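PDB 4YAR: 2-hydroxyethylphosphonate dioxygenase from Streptomyces viridochromogenes, which uses non-heme iron and O2 to convert 2-hydroxyethylphosphonate to hydroxymethylphosphonate and formate on the route to the antibiotic bialaphos. Local coordinates for residues A20-L25 and T50-A55; D120-L125 and Q154-L159; D236-R241 and Y287-P292; A323-A328 and T401-G406; A354-V359 and V392-H397. The protein carries 1 engineered substitution. One frame throughout, in Å; residues are numbered along the deposited sequence.

Contact 1: residues A20-L25 and T50-A55; sequences AQTADL and TALAEA
Thr22 meets Leu52, and Leu25 meets Ala55, in a purely apolar contact between two helices that exchange no hydrogen bond. In the first pair the methyl of Thr22 does the touching: CG2 lies 3.6 Å from CD2 of Leu52, and the two side chains cross at about a right angle. A chi1 of -63° sets OG1 of Thr22 beside the backbone N and turns CG2 to the far side from that N, toward Leu52. In the second pair the chains are closest, with CA of Leu25 5.7 Å from CA of Ala55. Both CB atoms point across the gap and come within 4.0 Å of each other, so the methyl of Ala55 rests against the root of the leucine rather than against its branched end.

The polar bonds are local to the chain and do not cross between the helices. Thr22 OG1 is hydrogen-bonded to the carbonyl O of Thr18, one turn back, which satisfies the hydroxyl of a buried residue without drawing on helix 49-55. Backbone bonds such as Leu25 N to Gln21 O continue the helical pattern.

The segment 20-25 lies in the probable DNA-binding helix-turn-helix of this cro/C1-type domain. Leu33 of helix 30-36 touches both Thr22 and Leu52, and Leu36 also reaches Leu52, so three helices, 19-26, 30-36 and 49-55, converge on this small core.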
# COMPACT_ATOMS: atom_id res chain seq x y z
N ALA A 20 -32.55 -16.83 -16.16
CA ALA A 20 -33.93 -16.56 -16.56
C ALA A 20 -34.74 -15.84 -15.50
O ALA A 20 -35.54 -14.96 -15.83
CB ALA A 20 -34.65 -17.84 -16.98
N GLN A 21 -34.56 -16.23 -14.23
CA GLN A 21 -35.33 -15.67 -13.16
C GLN A 21 -34.89 -14.27 -12.93
O GLN A 21 -35.70 -13.43 -12.59
CB GLN A 21 -35.13 -16.44 -11.84
CG GLN A 21 -35.88 -17.76 -11.75
CD GLN A 21 -35.44 -18.64 -10.58
OE1 GLN A 21 -34.26 -18.70 -10.24
NE2 GLN A 21 -36.38 -19.39 -10.03
N THR A 22 -33.58 -14.03 -13.01
CA THR A 22 -33.03 -12.68 -12.80
C THR A 22 -33.63 -11.72 -13.88
O THR A 22 -34.11 -10.64 -13.58
CB THR A 22 -31.49 -12.72 -12.75
OG1 THR A 22 -31.07 -13.53 -11.61
CG2 THR A 22 -30.92 -11.36 -12.59
N ALA A 23 -33.63 -12.19 -15.13
CA ALA A 23 -34.13 -11.37 -16.25
C ALA A 23 -35.61 -10.99 -16.03
O ALA A 23 -36.00 -9.81 -16.20
CB ALA A 23 -33.90 -12.09 -17.56
N ASP A 24 -36.40 -11.98 -15.59
CA ASP A 24 -37.83 -11.81 -15.41
C ASP A 24 -38.13 -10.87 -14.28
O ASP A 24 -38.92 -9.93 -14.40
CB ASP A 24 -38.53 -13.16 -15.23
CG ASP A 24 -38.69 -13.94 -16.57
OD1 ASP A 24 -38.35 -13.38 -17.65
OD2 ASP A 24 -39.14 -15.10 -16.56
N LEU A 25 -37.43 -11.09 -13.18
CA LEU A 25 -37.51 -10.20 -12.04
C LEU A 25 -37.14 -8.77 -12.34
O LEU A 25 -37.75 -7.84 -11.85
CB LEU A 25 -36.57 -10.75 -10.95
CG LEU A 25 -37.17 -11.74 -9.98
CD1 LEU A 25 -36.08 -12.15 -8.97
CD2 LEU A 25 -38.41 -11.12 -9.30
N THR A 50 -29.72 -0.47 -13.02
CA THR A 50 -30.73 -0.08 -12.05
C THR A 50 -31.79 -1.16 -11.79
O THR A 50 -32.12 -1.47 -10.63
CB THR A 50 -31.36 1.24 -12.50
OG1 THR A 50 -32.32 1.64 -11.52
CG2 THR A 50 -32.00 1.11 -13.89
N ALA A 51 -32.29 -1.77 -12.86
CA ALA A 51 -33.31 -2.83 -12.73
C ALA A 51 -32.71 -4.12 -12.11
O ALA A 51 -33.39 -4.82 -11.31
CB ALA A 51 -33.95 -3.13 -14.07
N LEU A 52 -31.46 -4.43 -12.49
CA LEU A 52 -30.75 -5.61 -11.98
C LEU A 52 -30.47 -5.41 -10.49
O LEU A 52 -30.63 -6.33 -9.69
CB LEU A 52 -29.45 -5.84 -12.73
CG LEU A 52 -29.49 -6.64 -14.02
CD1 LEU A 52 -28.14 -6.57 -14.76
CD2 LEU A 52 -29.95 -8.08 -13.79
N ALA A 53 -30.11 -4.20 -10.11
CA ALA A 53 -29.83 -3.86 -8.72
C ALA A 53 -31.06 -4.06 -7.88
O ALA A 53 -31.02 -4.69 -6.82
CB ALA A 53 -29.34 -2.42 -8.62
N GLU A 54 -32.18 -3.54 -8.37
CA GLU A 54 -33.40 -3.64 -7.61
C GLU A 54 -33.76 -5.13 -7.46
O GLU A 54 -34.04 -5.59 -6.36
CB GLU A 54 -34.52 -2.84 -8.28
CG GLU A 54 -35.73 -2.61 -7.38
CD GLU A 54 -36.55 -3.88 -7.14
OE1 GLU A 54 -36.89 -4.59 -8.12
OE2 GLU A 54 -36.86 -4.17 -5.95
N ALA A 55 -33.67 -5.88 -8.55
CA ALA A 55 -34.04 -7.31 -8.54
C ALA A 55 -33.19 -8.18 -7.56
O ALA A 55 -33.69 -9.14 -6.98
CB ALA A 55 -33.98 -7.88 -9.96

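Contact 2: residues D120-L125 and Q154-L159; sequences DRLPAL and QTWRVL
The backbones of Leu122 and Trp156 stay well apart, their CA atoms 10.2 Å from each other, and the gap between the irregular segment 120-125 and strand 156-159 is bridged by side chains. Trp156 does most of the reaching. Its CG stands anti to the backbone N (chi1 177°), which carries the indole outward until the far end of its six-membered ring meets Leu122 and Pro123. The two neighbours meet the ring differently. CD1 of Leu122 lies over one face, 4.0 Å from CH2 of Trp156, whereas the pyrrolidine of Pro123 comes up at the rim, near the ring plane, with CD 3.7 Å from CZ3 of the indole. Pro123 CD is also 3.9 Å from Trp156 CH2, so the proline straddles one ring bond.

No hydrogen bond crosses the contact. The carbonyl O of Pro123 is bound by Arg146 NH1 and Ser183 OG, from two strands of the small sheet to which strand 156-159 belongs, and Ser185 touches both Pro123 and Trp156. In this cupin fold, the tryptophan of an edge strand packs against the connection between strands 111-115 and 133-140, which carries the substrate-binding Asn126 and the iron ligand His129, here coordinating cadmium.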
# COMPACT_ATOMS: atom_id res chain seq x y z
N ASP A 120 14.49 30.30 8.89
CA ASP A 120 14.27 31.13 10.11
C ASP A 120 12.77 31.23 10.44
O ASP A 120 12.32 32.10 11.18
CB ASP A 120 14.92 32.50 9.92
CG ASP A 120 14.21 33.35 8.89
OD1 ASP A 120 13.44 32.81 8.05
OD2 ASP A 120 14.42 34.58 8.93
N ARG A 121 11.96 30.31 9.90
CA ARG A 121 10.59 30.23 10.27
C ARG A 121 10.29 28.80 10.63
O ARG A 121 10.55 27.87 9.83
CB ARG A 121 9.68 30.73 9.15
CG ARG A 121 8.19 30.65 9.46
CD ARG A 121 7.29 31.12 8.30
NE ARG A 121 7.61 32.51 7.97
CZ ARG A 121 7.05 33.55 8.57
NH1 ARG A 121 6.11 33.38 9.47
NH2 ARG A 121 7.41 34.78 8.22
N LEU A 122 9.71 28.60 11.79
CA LEU A 122 9.34 27.26 12.20
C LEU A 122 8.11 26.83 11.33
O LEU A 122 7.15 27.58 11.17
CB LEU A 122 8.99 27.28 13.68
CG LEU A 122 9.20 26.01 14.44
CD1 LEU A 122 10.70 25.82 14.59
CD2 LEU A 122 8.53 26.15 15.79
N PRO A 123 8.21 25.66 10.65
CA PRO A 123 7.20 25.32 9.69
C PRO A 123 5.91 24.81 10.37
O PRO A 123 5.93 23.83 11.09
CB PRO A 123 7.85 24.18 8.87
CG PRO A 123 8.85 23.56 9.78
CD PRO A 123 9.32 24.70 10.68
N ALA A 124 4.79 25.46 10.09
CA ALA A 124 3.54 25.17 10.75
C ALA A 124 3.15 23.76 10.36
O ALA A 124 3.38 23.35 9.22
CB ALA A 124 2.47 26.20 10.34
N LEU A 125 2.62 23.02 11.32
CA LEU A 125 2.25 21.61 11.08
C LEU A 125 1.00 21.42 10.24
O LEU A 125 0.11 22.27 10.25
CB LEU A 125 2.07 20.90 12.43
CG LEU A 125 3.34 20.71 13.26
CD1 LEU A 125 2.90 20.37 14.68
CD2 LEU A 125 4.26 19.63 12.74
N GLN A 154 13.40 14.56 19.41
CA GLN A 154 12.48 13.54 18.94
C GLN A 154 11.49 14.13 17.95
O GLN A 154 10.80 13.39 17.26
CB GLN A 154 11.70 12.91 20.09
CG GLN A 154 12.56 12.13 21.08
CD GLN A 154 13.45 13.06 21.91
OE1 GLN A 154 13.00 14.11 22.40
NE2 GLN A 154 14.71 12.69 22.03
N THR A 155 11.39 15.45 17.89
CA THR A 155 10.35 16.04 17.02
C THR A 155 10.88 16.96 15.91
O THR A 155 10.10 17.61 15.24
CB THR A 155 9.38 16.85 17.89
OG1 THR A 155 10.10 17.88 18.58
CG2 THR A 155 8.71 15.90 18.94
N TRP A 156 12.20 17.03 15.73
CA TRP A 156 12.80 18.04 14.86
C TRP A 156 14.13 17.43 14.49
O TRP A 156 14.96 17.15 15.38
CB TRP A 156 12.97 19.35 15.63
CG TRP A 156 13.64 20.49 14.96
CD1 TRP A 156 14.84 20.99 15.25
CD2 TRP A 156 13.07 21.35 13.98
NE1 TRP A 156 15.10 22.07 14.52
CE2 TRP A 156 14.02 22.34 13.72
CE3 TRP A 156 11.88 21.36 13.29
CZ2 TRP A 156 13.85 23.30 12.78
CZ3 TRP A 156 11.67 22.37 12.37
CH2 TRP A 156 12.67 23.35 12.13
N ARG A 157 14.32 17.10 13.21
CA ARG A 157 15.56 16.46 12.78
C ARG A 157 15.81 16.81 11.34
O ARG A 157 14.82 17.00 10.55
CB ARG A 157 15.48 14.94 12.89
CG ARG A 157 16.84 14.28 12.75
CD ARG A 157 16.83 12.79 12.60
NE ARG A 157 16.30 12.14 13.79
CZ ARG A 157 16.59 10.88 14.15
NH1 ARG A 157 17.42 10.11 13.42
NH2 ARG A 157 16.02 10.40 15.26
N VAL A 158 17.08 16.95 10.99
CA VAL A 158 17.48 17.28 9.61
C VAL A 158 17.44 16.01 8.70
O VAL A 158 18.17 15.00 8.92
CB VAL A 158 18.84 17.96 9.54
CG1 VAL A 158 19.33 18.14 8.10
CG2 VAL A 158 18.81 19.30 10.22
N LEU A 159 16.66 16.11 7.63
CA LEU A 159 16.75 15.16 6.55
C LEU A 159 17.75 15.70 5.53
O LEU A 159 17.45 16.64 4.79
CB LEU A 159 15.41 15.06 5.86
CG LEU A 159 14.36 14.08 6.26
CD1 LEU A 159 13.33 14.86 7.08
CD2 LEU A 159 13.76 13.57 4.96

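Contact 3: residues D236-R241 and Y287-P292; sequences DLFLAR and YRVLLP
The second cro/C1-type helix-turn-helix domain supplies both sides of this contact, in which Phe238 of helix 231-241 packs against Val289 and Leu290 of a short 3-10 turn after helix 270-283. Phe238 is the sole contributor from its helix. Its CB points toward the turn, and the far end of the ring makes the contacts. CG2 of Val289 approaches at the ring edge, in the plane, lying 3.7 Å from CZ and 3.9 Å from CE2 of Phe238. Leu290 arrives obliquely, its CD2 methyl 3.9 Å from Phe238 CE2, and the two side chains run past each other in opposite directions. One ring corner, CE2, is thus shared by two methyl groups from consecutive residues.

The turn is closed by its own backbone: Leu290 N is hydrogen-bonded to Tyr287 O at 2.9 Å. Packing across the contact is wholly apolar, buried at Leu290 and more exposed at Val289.

Phe285, just ahead of the turn, meets the ring of Phe238 and also touches Leu290. Next along helix 231-241, Leu239 turns to other helices, contacting Leu283 of helix 270-283 and Ala249 of helix 246-253.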
# COMPACT_ATOMS: atom_id res chain seq x y z
N ASP A 236 -8.02 -15.49 23.30
CA ASP A 236 -9.27 -15.56 24.09
C ASP A 236 -10.47 -15.05 23.28
O ASP A 236 -11.57 -15.52 23.46
CB ASP A 236 -9.16 -14.72 25.35
CG ASP A 236 -8.38 -15.40 26.44
OD1 ASP A 236 -8.25 -16.59 26.45
OD2 ASP A 236 -7.89 -14.67 27.31
N LEU A 237 -10.22 -14.14 22.38
CA LEU A 237 -11.32 -13.67 21.49
C LEU A 237 -11.62 -14.82 20.48
O LEU A 237 -12.78 -15.08 20.15
CB LEU A 237 -10.92 -12.42 20.81
CG LEU A 237 -10.83 -11.21 21.75
CD1 LEU A 237 -10.16 -10.02 21.03
CD2 LEU A 237 -12.23 -10.88 22.28
N PHE A 238 -10.57 -15.49 19.98
CA PHE A 238 -10.79 -16.64 19.10
C PHE A 238 -11.58 -17.77 19.80
O PHE A 238 -12.45 -18.44 19.20
CB PHE A 238 -9.54 -17.24 18.59
CG PHE A 238 -8.75 -16.37 17.66
CD1 PHE A 238 -9.22 -15.16 17.15
CD2 PHE A 238 -7.57 -16.85 17.18
CE1 PHE A 238 -8.45 -14.41 16.30
CE2 PHE A 238 -6.79 -16.12 16.31
CZ PHE A 238 -7.28 -14.92 15.81
N LEU A 239 -11.29 -17.99 21.07
CA LEU A 239 -11.96 -19.08 21.76
C LEU A 239 -13.43 -18.73 22.04
O LEU A 239 -14.31 -19.57 21.80
CB LEU A 239 -11.19 -19.46 23.05
CG LEU A 239 -9.78 -19.96 22.82
CD1 LEU A 239 -9.16 -20.36 24.20
CD2 LEU A 239 -9.70 -21.05 21.81
N ALA A 240 -13.68 -17.53 22.56
CA ALA A 240 -15.06 -17.00 22.72
C ALA A 240 -15.89 -17.07 21.47
O ALA A 240 -17.08 -17.47 21.48
CB ALA A 240 -15.03 -15.59 23.28
N ARG A 241 -15.24 -16.79 20.33
CA ARG A 241 -15.88 -16.91 19.09
C ARG A 241 -16.46 -18.28 18.86
O ARG A 241 -17.52 -18.41 18.26
CB ARG A 241 -14.95 -16.53 17.93
CG ARG A 241 -15.62 -16.48 16.59
CD ARG A 241 -15.98 -15.10 16.20
NE ARG A 241 -16.43 -14.94 14.80
CZ ARG A 241 -17.64 -14.52 14.45
NH1 ARG A 241 -18.59 -14.38 15.37
NH2 ARG A 241 -17.94 -14.32 13.18
N TYR A 287 -2.81 -20.19 13.45
CA TYR A 287 -1.95 -19.84 14.52
C TYR A 287 -1.00 -18.69 14.21
O TYR A 287 -0.55 -18.02 15.12
CB TYR A 287 -1.11 -21.11 14.97
CG TYR A 287 0.03 -21.42 13.99
CD1 TYR A 287 -0.21 -22.06 12.75
CD2 TYR A 287 1.33 -20.94 14.22
CE1 TYR A 287 0.82 -22.30 11.87
CE2 TYR A 287 2.37 -21.14 13.28
CZ TYR A 287 2.13 -21.84 12.15
OH TYR A 287 3.13 -21.98 11.21
N ARG A 288 -0.73 -18.44 12.93
CA ARG A 288 0.28 -17.44 12.59
C ARG A 288 -0.01 -16.01 13.11
O ARG A 288 0.91 -15.25 13.46
CB ARG A 288 0.59 -17.50 11.08
CG ARG A 288 1.13 -18.79 10.64
CD ARG A 288 1.28 -18.94 9.14
NE ARG A 288 0.02 -18.87 8.50
CZ ARG A 288 -0.19 -18.86 7.21
NH1 ARG A 288 -1.44 -18.77 6.79
NH2 ARG A 288 0.80 -18.95 6.32
N VAL A 289 -1.30 -15.62 13.15
CA VAL A 289 -1.68 -14.35 13.63
C VAL A 289 -1.55 -14.18 15.13
O VAL A 289 -1.69 -13.05 15.61
CB VAL A 289 -3.06 -13.89 13.06
CG1 VAL A 289 -3.13 -14.14 11.56
CG2 VAL A 289 -4.21 -14.61 13.73
N LEU A 290 -1.21 -15.26 15.87
CA LEU A 290 -0.90 -15.17 17.29
C LEU A 290 0.60 -15.00 17.60
O LEU A 290 0.98 -14.70 18.74
CB LEU A 290 -1.39 -16.42 18.05
CG LEU A 290 -2.85 -16.75 17.92
CD1 LEU A 290 -3.20 -18.06 18.59
CD2 LEU A 290 -3.69 -15.65 18.55
N LEU A 291 1.45 -15.09 16.58
CA LEU A 291 2.88 -14.93 16.80
C LEU A 291 3.21 -13.42 16.91
O LEU A 291 2.48 -12.54 16.35
CB LEU A 291 3.64 -15.63 15.66
CG LEU A 291 3.37 -17.13 15.43
CD1 LEU A 291 4.21 -17.68 14.30
CD2 LEU A 291 3.58 -17.99 16.64
N PRO A 292 4.28 -13.10 17.61
CA PRO A 292 4.73 -11.73 17.83
C PRO A 292 5.22 -11.01 16.58
O PRO A 292 5.91 -11.60 15.75
CB PRO A 292 5.88 -11.88 18.86
CG PRO A 292 6.26 -13.28 18.83
CD PRO A 292 5.08 -14.07 18.37

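Contact 4: residues A323-A328 and T401-G406; sequences ASMASA and TVLKFG
The ring of Phe405 receives the thioether of Met325 obliquely, neither squarely over its face nor in its plane. SD of Met325 lies 4.6 Å from the centroid of the Phe405 ring and 50° off the ring normal, and its shortest approach is 3.7 Å to CE1 of Phe405. This is a Met-aromatic contact of oblique geometry. The terminal methyl reaches further over the ring, above its CE1-CZ side, with CE of Met325 4.0 Å from CZ of Phe405. Tyr197 adds a further aromatic partner, its ring stacked with that of Phe405.

Beyond the sulfur, the methionine methyl lodges against Leu403, two residues before the phenylalanine on the same strand. Both branches of that leucine take part: CD1 and CD2 of Leu403 are each 4.0 Å from CE of Met325. The methyl is therefore caught between the two branches of Leu403 and the face of the Phe405 ring. An extended chain makes this possible, for Met325 runs straight beyond CG (chi2 -173°, chi3 -174°) and crosses the phenylalanine side chain at about a right angle. All three residues are buried, and no hydrogen bond links the segments.

Phe338 of strand 335-343, the strand between 320-324 and 400-407, touches both Met325 and Leu403. From the other large sheet, Ile134, Leu138 and Val136 of strand 133-140 touch Met325, Leu403 and Phe405 respectively. Such apolar filling between two antiparallel sheets is typical of a bicupin, whose two beta barrels pack against each other, here near the substrate-binding Ser196.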
# COMPACT_ATOMS: atom_id res chain seq x y z
N ALA A 323 19.79 0.64 -4.18
CA ALA A 323 20.06 0.95 -2.81
C ALA A 323 18.70 1.16 -2.10
O ALA A 323 17.72 1.60 -2.74
CB ALA A 323 20.85 2.24 -2.74
N SER A 324 18.66 0.84 -0.82
CA SER A 324 17.44 0.91 -0.05
C SER A 324 17.07 2.24 0.48
O SER A 324 17.89 2.96 1.00
CB SER A 324 17.53 -0.04 1.16
OG SER A 324 17.89 -1.38 0.75
N MET A 325 15.78 2.56 0.37
CA MET A 325 15.20 3.65 1.14
C MET A 325 14.70 3.06 2.43
O MET A 325 14.82 1.83 2.66
CB MET A 325 14.04 4.35 0.44
CG MET A 325 14.38 4.88 -0.88
SD MET A 325 12.95 5.83 -1.45
CE MET A 325 13.61 6.17 -3.13
N ALA A 326 14.27 3.93 3.34
CA ALA A 326 13.67 3.48 4.58
C ALA A 326 12.55 2.44 4.42
O ALA A 326 11.74 2.50 3.47
CB ALA A 326 13.22 4.67 5.35
N SER A 327 12.45 1.54 5.40
CA SER A 327 11.38 0.51 5.44
C SER A 327 10.93 0.27 6.88
O SER A 327 11.62 0.66 7.84
CB SER A 327 11.81 -0.82 4.82
OG SER A 327 12.93 -1.38 5.49
N ALA A 328 9.81 -0.42 7.02
CA ALA A 328 9.27 -0.71 8.31
C ALA A 328 8.63 -2.07 8.25
O ALA A 328 7.78 -2.27 7.42
CB ALA A 328 8.26 0.34 8.69
N THR A 401 19.00 7.34 -13.55
CA THR A 401 18.58 6.98 -12.19
C THR A 401 17.10 7.15 -12.11
O THR A 401 16.49 8.12 -12.60
CB THR A 401 19.23 7.90 -11.11
OG1 THR A 401 20.62 7.88 -11.27
CG2 THR A 401 18.93 7.37 -9.66
N VAL A 402 16.50 6.20 -11.41
CA VAL A 402 15.10 6.27 -11.18
C VAL A 402 14.80 5.89 -9.74
O VAL A 402 15.45 4.97 -9.20
CB VAL A 402 14.35 5.41 -12.22
CG1 VAL A 402 14.62 3.92 -12.02
CG2 VAL A 402 12.86 5.63 -12.15
N LEU A 403 13.79 6.51 -9.15
CA LEU A 403 13.33 6.07 -7.80
C LEU A 403 12.14 5.13 -8.01
O LEU A 403 11.31 5.38 -8.88
CB LEU A 403 12.91 7.28 -6.98
CG LEU A 403 13.91 8.41 -6.70
CD1 LEU A 403 13.47 9.34 -5.59
CD2 LEU A 403 15.26 7.84 -6.40
N LYS A 404 12.16 4.00 -7.28
CA LYS A 404 11.15 2.98 -7.38
C LYS A 404 10.41 2.90 -6.06
O LYS A 404 10.97 2.51 -5.01
CB LYS A 404 11.76 1.63 -7.70
CG LYS A 404 10.78 0.49 -7.60
CD LYS A 404 11.46 -0.74 -8.17
CE LYS A 404 10.54 -1.94 -8.17
NZ LYS A 404 10.68 -2.57 -9.47
N PHE A 405 9.14 3.17 -6.11
CA PHE A 405 8.27 3.07 -4.91
C PHE A 405 7.30 1.94 -5.14
O PHE A 405 6.87 1.65 -6.28
CB PHE A 405 7.52 4.39 -4.61
CG PHE A 405 8.40 5.57 -4.35
CD1 PHE A 405 8.92 5.80 -3.06
CD2 PHE A 405 8.79 6.41 -5.36
CE1 PHE A 405 9.71 6.92 -2.78
CE2 PHE A 405 9.56 7.54 -5.09
CZ PHE A 405 10.05 7.77 -3.81
N GLY A 406 6.80 1.35 -4.05
CA GLY A 406 5.85 0.34 -4.15
C GLY A 406 4.80 0.39 -3.07
O GLY A 406 5.05 0.70 -1.94

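Contact 5: residues A354-V359 and V392-H397; sequences AENHYV and VRHRWH
Tyr358 is the tightly packed part of this contact, held at its hydroxyl by His394 and covered on one ring face by Trp396. The hydrogen bond between Tyr358 OH and His394 NE2 is 2.7 Å long and lies in the imidazole plane; either atom could be the donor. The two rings meet rim to rim, with planes at 69°. Trp396 makes an edge-to-face, T-shaped contact, its NE1 standing 3.4 Å above the centre of the tyrosine ring. Further along the same indole edge, CZ2 of Trp396 comes within 3.5 Å of Tyr358 CG.

The imidazole is fixed from its other nitrogen, as ND1 of His394 gives a hydrogen bond of 2.8 Å to the carbonyl O of Val392, with an N-H...O angle of 162°.

Facing sheets of a cupin-type barrel carry this aromatic cluster: strands 355-359 and 394-397 run nearly parallel, at 12°, with axes 11.7 Å apart. Lys404 NZ also bonds to Tyr358 OH, so the hydroxyl has two polar partners and would probably be polarised by the lysine.

The outer side of strand 394-397 is different: Arg395 points away, is partly exposed, and is held by salt bridges to Asp349, Glu368 and Asp370, not by packing on Tyr358.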
# COMPACT_ATOMS: atom_id res chain seq x y z
N ALA A 354 2.91 -6.39 -6.76
CA ALA A 354 1.95 -5.35 -6.62
C ALA A 354 2.41 -4.12 -7.45
O ALA A 354 3.26 -4.22 -8.28
CB ALA A 354 1.77 -5.03 -5.13
N GLU A 355 1.82 -2.95 -7.20
CA GLU A 355 2.04 -1.75 -7.98
C GLU A 355 3.40 -1.11 -7.72
O GLU A 355 3.99 -1.18 -6.64
CB GLU A 355 0.95 -0.72 -7.70
CG GLU A 355 -0.47 -1.16 -7.98
CD GLU A 355 -1.52 -0.08 -7.70
OE1 GLU A 355 -1.19 1.11 -7.56
OE2 GLU A 355 -2.69 -0.46 -7.68
N ASN A 356 3.92 -0.47 -8.76
CA ASN A 356 5.10 0.38 -8.66
C ASN A 356 4.78 1.80 -9.15
O ASN A 356 4.03 1.99 -10.17
CB ASN A 356 6.25 -0.11 -9.59
CG ASN A 356 6.83 -1.48 -9.21
OD1 ASN A 356 7.01 -1.81 -8.07
ND2 ASN A 356 7.19 -2.26 -10.25
N HIS A 357 5.46 2.78 -8.54
CA HIS A 357 5.48 4.11 -9.04
C HIS A 357 6.91 4.55 -9.20
O HIS A 357 7.75 4.30 -8.24
CB HIS A 357 4.77 5.10 -8.07
CG HIS A 357 3.33 4.83 -7.84
ND1 HIS A 357 2.33 5.55 -8.46
CD2 HIS A 357 2.70 3.96 -7.03
CE1 HIS A 357 1.17 5.17 -8.00
NE2 HIS A 357 1.36 4.19 -7.17
N TYR A 358 7.27 5.00 -10.41
CA TYR A 358 8.64 5.35 -10.65
C TYR A 358 8.79 6.83 -10.97
O TYR A 358 7.94 7.39 -11.69
CB TYR A 358 9.20 4.62 -11.91
CG TYR A 358 9.44 3.13 -11.80
CD1 TYR A 358 10.57 2.63 -11.20
CD2 TYR A 358 8.52 2.24 -12.29
CE1 TYR A 358 10.81 1.29 -11.15
CE2 TYR A 358 8.73 0.89 -12.23
CZ TYR A 358 9.89 0.40 -11.66
OH TYR A 358 10.13 -0.95 -11.58
N VAL A 359 9.87 7.44 -10.51
CA VAL A 359 10.26 8.81 -10.96
C VAL A 359 11.71 8.91 -11.33
O VAL A 359 12.64 8.44 -10.58
CB VAL A 359 9.85 9.91 -9.96
CG1 VAL A 359 10.54 9.72 -8.63
CG2 VAL A 359 10.13 11.32 -10.55
N VAL A 392 3.01 -6.65 -14.00
CA VAL A 392 3.31 -6.16 -15.32
C VAL A 392 4.82 -6.27 -15.53
O VAL A 392 5.58 -5.64 -14.86
CB VAL A 392 2.83 -4.71 -15.48
CG1 VAL A 392 3.36 -4.08 -16.74
CG2 VAL A 392 1.35 -4.67 -15.31
N ARG A 393 5.20 -7.00 -16.57
CA ARG A 393 6.62 -7.25 -16.83
C ARG A 393 7.15 -6.03 -17.61
O ARG A 393 6.53 -5.52 -18.51
CB ARG A 393 6.83 -8.58 -17.58
CG ARG A 393 8.24 -8.96 -18.02
CD ARG A 393 8.14 -9.90 -19.23
NE ARG A 393 7.96 -11.29 -18.82
CZ ARG A 393 7.43 -12.26 -19.57
NH1 ARG A 393 6.97 -12.03 -20.82
NH2 ARG A 393 7.32 -13.50 -19.08
N HIS A 394 8.24 -5.53 -17.14
CA HIS A 394 8.83 -4.26 -17.65
C HIS A 394 10.32 -4.22 -17.38
O HIS A 394 10.92 -5.08 -16.68
CB HIS A 394 8.09 -3.02 -17.04
CG HIS A 394 8.25 -2.89 -15.55
ND1 HIS A 394 7.62 -3.71 -14.64
CD2 HIS A 394 9.00 -2.03 -14.82
CE1 HIS A 394 7.94 -3.35 -13.42
NE2 HIS A 394 8.79 -2.33 -13.50
N ARG A 395 10.97 -3.25 -18.00
CA ARG A 395 12.39 -3.08 -17.83
C ARG A 395 12.73 -1.62 -18.20
O ARG A 395 11.97 -0.94 -18.85
CB ARG A 395 13.16 -4.06 -18.73
CG ARG A 395 12.84 -3.82 -20.17
CD ARG A 395 13.30 -5.00 -21.00
NE ARG A 395 12.36 -6.12 -20.86
CZ ARG A 395 11.17 -6.20 -21.43
NH1 ARG A 395 10.77 -5.29 -22.26
NH2 ARG A 395 10.39 -7.27 -21.19
N TRP A 396 13.85 -1.17 -17.69
CA TRP A 396 14.42 0.18 -18.01
C TRP A 396 15.72 -0.00 -18.83
O TRP A 396 16.54 -0.87 -18.49
CB TRP A 396 14.72 0.96 -16.77
CG TRP A 396 13.56 1.40 -15.97
CD1 TRP A 396 13.02 0.73 -14.93
CD2 TRP A 396 12.81 2.62 -16.10
NE1 TRP A 396 11.94 1.44 -14.42
CE2 TRP A 396 11.79 2.60 -15.12
CE3 TRP A 396 12.86 3.72 -16.97
CZ2 TRP A 396 10.88 3.63 -14.98
CZ3 TRP A 396 11.95 4.72 -16.84
CH2 TRP A 396 10.99 4.70 -15.82
N HIS A 397 15.90 0.84 -19.85
CA HIS A 397 17.17 0.96 -20.63
C HIS A 397 17.63 2.44 -20.56
O HIS A 397 16.82 3.34 -20.32
CB HIS A 397 17.07 0.62 -22.18
CG HIS A 397 16.45 -0.72 -22.51
ND1 HIS A 397 16.78 -1.90 -21.85
CD2 HIS A 397 15.56 -1.06 -23.46
CE1 HIS A 397 16.07 -2.90 -22.36
NE2 HIS A 397 15.33 -2.41 -23.33

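Five contacts follow one another along the chain as a worked case of modular assembly, with one exception: contact 5 is nested within the loop closed by contact 4. Contacts 1 and 3 belong to the two helical cro/C1-type domains, their centres 42 Å apart; no touch links them, consistent with separate modules. Contacts 2, 4 and 5 lie in the beta-rich part, where contacts 4 and 5 are only 12 Å apart between centres and meet directly through neighbouring strands 400-407 and 355-362, with Leu403 N to Val359 O at 2.7 Å. These two form one continuous patch on a shared sheet, and contact 2 stands apart, 24 Å from contact 4 between centres.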